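Local coordinates for Puf (Pumilio/fbf) domain-containing protein 7, confirmed by transcript evidence (Caenorhabditis elegans, PDB 3V71), which binds a consensus sequence in mRNA 3'-UTRs and modulates mRNA expression and stability, acting redundantly with related PUF proteins in oocyte formation and early embryonic divisions, at residues C66-Q76 with A101-V111. Residues are numbered along the deposited sequence; the frame is centred on the assembly and turned at random.
Sequences CHSRNGNFIVQ and AMCKDKFACRV
Two neighbouring Pumilio repeats, predicted as the second and third of this PUF domain, meet where Phe107 of the turn before helix 108-118 packs against the equivalent turn, His67 to Asn70, before helix 71-80. In PUF repeats such helices line the RNA-binding surface, although this contact stays about 10 Å from the bound RNA at its nearest atom. Arg69 CA sits over the centre of the Phe107 ring in a CH-pi contact, 3.8 Å from the centroid and 9° off the ring normal; the flat pi face can receive this slightly positive C-H at close range. Phe107 CB points at the 66-76 segment, and CG anti to the carbonyl carbon (chi1 -57°) lays the ring over Arg69. Arg110 reaches the ring's edge, with Phe107 CD1 over the rim of its guanidinium face.

Both turns are capped alike: Ser68 OG accepts from Asn70 N and Gly71 N, as Asp105 OD2 does from Phe107 N at 3.1 Å and, more weakly, from Ala108 N. The Asp105 carboxylate also stacks on one face of the His67 imidazole, the planes 11° apart. Ala108 CB touches that imidazole's edge at ND1; a methyl is small enough to fit there and still meet Cys66 CB at 3.6 Å. Deeper in, the flexible thioether of Met102 bends at chi3 to bring CE to the compact Cys66 SG, and the equally compact valines meet, Val75 CG1 to Val111 CG1, at 3.7 Å.

On the other flank, Asn72 donates through ND2 to Ser68 O at 2.9 Å and accepts at OD1 from Gln76 NE2, so its amide is gripped at both ends beside Phe107 and Arg110. The repeats are therefore joined here by apolar and stacking contacts rather than by hydrogen bonds, while the polar groups mainly brace each turn internally; the nearby carboxylate would probably favour a protonated His67.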
loop_
_atom_site.group_PDB
_atom_site.type_symbol
_atom_site.label_atom_id
_atom_site.label_comp_id
_atom_site.label_asym_id
_atom_site.label_seq_id
_atom_site.Cartn_x
_atom_site.Cartn_y
_atom_site.Cartn_z
ATOM N N CYS A 66 -19.037 16.406 -12.628
ATOM C CA CYS A 66 -18.083 15.534 -11.953
ATOM C C CYS A 66 -16.737 16.224 -11.779
ATOM O O CYS A 66 -16.118 16.140 -10.720
ATOM C CB CYS A 66 -17.882 14.246 -12.748
ATOM S SG CYS A 66 -19.356 13.224 -12.917
ATOM N N HIS A 67 -16.288 16.896 -12.834
ATOM C CA HIS A 67 -15.028 17.630 -12.818
ATOM C C HIS A 67 -15.084 18.886 -11.946
ATOM O O HIS A 67 -14.054 19.498 -11.668
ATOM C CB HIS A 67 -14.636 18.038 -14.238
ATOM C CG HIS A 67 -14.313 16.885 -15.133
ATOM N ND1 HIS A 67 -14.401 15.576 -14.722
ATOM C CD2 HIS A 67 -13.903 16.849 -16.422
ATOM C CE1 HIS A 67 -14.061 14.779 -15.717
ATOM N NE2 HIS A 67 -13.750 15.527 -16.760
ATOM N N SER A 68 -16.278 19.281 -11.523
ATOM C CA SER A 68 -16.412 20.522 -10.777
ATOM C C SER A 68 -15.874 20.390 -9.359
ATOM O O SER A 68 -16.068 19.365 -8.704
ATOM C CB SER A 68 -17.865 21.007 -10.761
ATOM O OG SER A 68 -17.982 22.227 -10.039
ATOM N N ARG A 69 -15.191 21.434 -8.898
ATOM C CA ARG A 69 -14.737 21.516 -7.518
ATOM C C ARG A 69 -15.919 21.354 -6.573
ATOM O O ARG A 69 -15.819 20.695 -5.539
ATOM C CB ARG A 69 -14.050 22.860 -7.268
ATOM C CG ARG A 69 -13.076 23.256 -8.371
ATOM C CD ARG A 69 -11.941 24.156 -7.876
ATOM N NE ARG A 69 -10.767 24.028 -8.745
ATOM C CZ ARG A 69 -10.377 24.935 -9.641
ATOM N NH1 ARG A 69 -11.051 26.074 -9.790
ATOM N NH2 ARG A 69 -9.300 24.704 -10.386
ATOM N N ASN A 70 -17.046 21.955 -6.947
ATOM C CA ASN A 70 -18.243 21.942 -6.118
ATOM C C ASN A 70 -19.275 20.983 -6.673
ATOM O O ASN A 70 -19.953 20.275 -5.923
ATOM C CB ASN A 70 -18.845 23.338 -6.050
ATOM C CG ASN A 70 -17.825 24.421 -6.320
ATOM O OD1 ASN A 70 -17.293 25.026 -5.391
ATOM N ND2 ASN A 70 -17.544 24.673 -7.599
ATOM N N GLY A 71 -19.384 20.966 -7.996
ATOM C CA GLY A 71 -20.374 20.149 -8.671
ATOM C C GLY A 71 -20.387 18.694 -8.249
ATOM O O GLY A 71 -21.448 18.083 -8.145
ATOM N N ASN A 72 -19.209 18.131 -8.002
ATOM C CA ASN A 72 -19.108 16.703 -7.721
ATOM C C ASN A 72 -19.902 16.281 -6.489
ATOM O O ASN A 72 -20.404 15.160 -6.416
ATOM C CB ASN A 72 -17.642 16.266 -7.607
ATOM C CG ASN A 72 -17.009 16.680 -6.298
ATOM O OD1 ASN A 72 -16.986 15.908 -5.339
ATOM N ND2 ASN A 72 -16.494 17.904 -6.249
ATOM N N PHE A 73 -20.031 17.188 -5.528
ATOM C CA PHE A 73 -20.724 16.872 -4.283
ATOM C C PHE A 73 -22.195 16.533 -4.503
ATOM O O PHE A 73 -22.741 15.667 -3.825
ATOM C CB PHE A 73 -20.572 18.010 -3.271
ATOM C CG PHE A 73 -19.173 18.155 -2.728
ATOM C CD1 PHE A 73 -18.665 17.231 -1.824
ATOM C CD2 PHE A 73 -18.366 19.215 -3.121
ATOM C CE1 PHE A 73 -17.383 17.360 -1.326
ATOM C CE2 PHE A 73 -17.085 19.352 -2.627
ATOM C CZ PHE A 73 -16.590 18.423 -1.727
ATOM N N ILE A 74 -22.834 17.208 -5.452
ATOM C CA ILE A 74 -24.233 16.938 -5.735
ATOM C C ILE A 74 -24.371 15.657 -6.546
ATOM O O ILE A 74 -25.333 14.905 -6.374
ATOM C CB ILE A 74 -24.935 18.124 -6.447
ATOM C CG1 ILE A 74 -26.445 17.881 -6.536
ATOM C CG2 ILE A 74 -24.365 18.351 -7.831
ATOM C CD1 ILE A 74 -27.124 17.689 -5.191
ATOM N N VAL A 75 -23.409 15.397 -7.425
ATOM C CA VAL A 75 -23.431 14.147 -8.170
ATOM C C VAL A 75 -23.281 12.987 -7.193
ATOM O O VAL A 75 -23.789 11.886 -7.419
ATOM C CB VAL A 75 -22.312 14.083 -9.210
ATOM C CG1 VAL A 75 -22.397 12.779 -9.996
ATOM C CG2 VAL A 75 -22.389 15.276 -10.135
ATOM N N GLN A 76 -22.574 13.248 -6.098
ATOM C CA GLN A 76 -22.387 12.253 -5.058
ATOM C C GLN A 76 -23.678 12.010 -4.317
ATOM O O GLN A 76 -24.068 10.871 -4.091
ATOM C CB GLN A 76 -21.305 12.696 -4.089
ATOM C CG GLN A 76 -19.908 12.593 -4.673
ATOM C CD GLN A 76 -18.844 12.748 -3.616
ATOM O OE1 GLN A 76 -18.835 12.009 -2.633
ATOM N NE2 GLN A 76 -17.951 13.725 -3.797
ATOM N N ALA A 101 -11.268 8.912 -18.211
ATOM C CA ALA A 101 -10.985 10.321 -17.941
ATOM C C ALA A 101 -11.602 10.813 -16.627
ATOM O O ALA A 101 -11.183 11.837 -16.083
ATOM C CB ALA A 101 -11.453 11.185 -19.097
ATOM N N MET A 102 -12.606 10.097 -16.127
ATOM C CA MET A 102 -13.183 10.411 -14.828
ATOM C C MET A 102 -12.222 9.980 -13.744
ATOM O O MET A 102 -12.037 10.663 -12.745
ATOM C CB MET A 102 -14.520 9.700 -14.633
ATOM C CG MET A 102 -15.676 10.311 -15.420
ATOM S SD MET A 102 -17.300 9.667 -14.948
ATOM C CE MET A 102 -17.427 10.185 -13.236
ATOM N N CYS A 103 -11.600 8.834 -13.955
ATOM C CA CYS A 103 -10.687 8.275 -12.976
ATOM C C CYS A 103 -9.428 9.114 -12.841
ATOM O O CYS A 103 -8.871 9.225 -11.751
ATOM C CB CYS A 103 -10.337 6.841 -13.362
ATOM S SG CYS A 103 -11.796 5.776 -13.524
ATOM N N LYS A 104 -8.991 9.708 -13.948
ATOM C CA LYS A 104 -7.800 10.554 -13.957
ATOM C C LYS A 104 -8.026 11.938 -13.329
ATOM O O LYS A 104 -7.072 12.661 -13.059
ATOM C CB LYS A 104 -7.256 10.690 -15.383
ATOM C CG LYS A 104 -6.868 9.356 -16.013
ATOM C CD LYS A 104 -5.934 9.521 -17.215
ATOM C CE LYS A 104 -6.612 10.230 -18.391
ATOM N NZ LYS A 104 -7.625 9.392 -19.111
ATOM N N ASP A 105 -9.286 12.288 -13.086
ATOM C CA ASP A 105 -9.642 13.599 -12.550
ATOM C C ASP A 105 -9.721 13.565 -11.029
ATOM O O ASP A 105 -10.293 12.636 -10.460
ATOM C CB ASP A 105 -10.992 14.064 -13.128
ATOM C CG ASP A 105 -11.204 15.583 -13.005
ATOM O OD1 ASP A 105 -10.776 16.316 -13.923
ATOM O OD2 ASP A 105 -11.800 16.046 -12.002
ATOM N N LYS A 106 -9.166 14.586 -10.379
ATOM C CA LYS A 106 -9.232 14.701 -8.922
ATOM C C LYS A 106 -10.653 14.601 -8.345
ATOM O O LYS A 106 -10.878 13.913 -7.351
ATOM C CB LYS A 106 -8.562 15.993 -8.437
ATOM C CG LYS A 106 -8.563 16.137 -6.910
ATOM C CD LYS A 106 -8.026 17.485 -6.428
ATOM C CE LYS A 106 -8.039 17.566 -4.895
ATOM N NZ LYS A 106 -7.575 18.883 -4.351
ATOM N N PHE A 107 -11.611 15.292 -8.960
ATOM C CA PHE A 107 -12.970 15.351 -8.417
ATOM C C PHE A 107 -13.917 14.320 -9.002
ATOM O O PHE A 107 -14.756 13.792 -8.284
ATOM C CB PHE A 107 -13.576 16.731 -8.615
ATOM C CG PHE A 107 -12.774 17.832 -8.018
ATOM C CD1 PHE A 107 -12.813 18.071 -6.657
ATOM C CD2 PHE A 107 -11.991 18.643 -8.822
ATOM C CE1 PHE A 107 -12.079 19.094 -6.105
ATOM C CE2 PHE A 107 -11.256 19.671 -8.278
ATOM C CZ PHE A 107 -11.297 19.896 -6.916
ATOM N N ALA A 108 -13.804 14.050 -10.301
ATOM C CA ALA A 108 -14.653 13.046 -10.932
ATOM C C ALA A 108 -14.367 11.664 -10.346
ATOM O O ALA A 108 -15.217 10.777 -10.374
ATOM C CB ALA A 108 -14.458 13.047 -12.429
ATOM N N CYS A 109 -13.157 11.512 -9.808
ATOM C CA CYS A 109 -12.687 10.290 -9.148
ATOM C C CYS A 109 -13.580 9.861 -7.980
ATOM O O CYS A 109 -13.973 8.701 -7.876
ATOM C CB CYS A 109 -11.262 10.522 -8.630
ATOM S SG CYS A 109 -10.297 9.025 -8.283
ATOM N N ARG A 110 -13.883 10.812 -7.100
ATOM C CA ARG A 110 -14.688 10.570 -5.907
ATOM C C ARG A 110 -16.066 10.048 -6.258
ATOM O O ARG A 110 -16.672 9.306 -5.488
ATOM C CB ARG A 110 -14.832 11.859 -5.109
ATOM C CG ARG A 110 -13.531 12.601 -4.915
ATOM C CD ARG A 110 -13.792 13.996 -4.419
ATOM N NE ARG A 110 -12.564 14.710 -4.094
ATOM C CZ ARG A 110 -12.530 15.967 -3.660
ATOM N NH1 ARG A 110 -13.665 16.646 -3.504
ATOM N NH2 ARG A 110 -11.361 16.542 -3.384
ATOM N N VAL A 111 -16.569 10.451 -7.416
ATOM C CA VAL A 111 -17.864 9.979 -7.864
ATOM C C VAL A 111 -17.758 8.514 -8.285
ATOM O O VAL A 111 -18.605 7.683 -7.938
ATOM C CB VAL A 111 -18.390 10.819 -9.040
ATOM C CG1 VAL A 111 -19.733 10.270 -9.526
ATOM C CG2 VAL A 111 -18.507 12.288 -8.638
#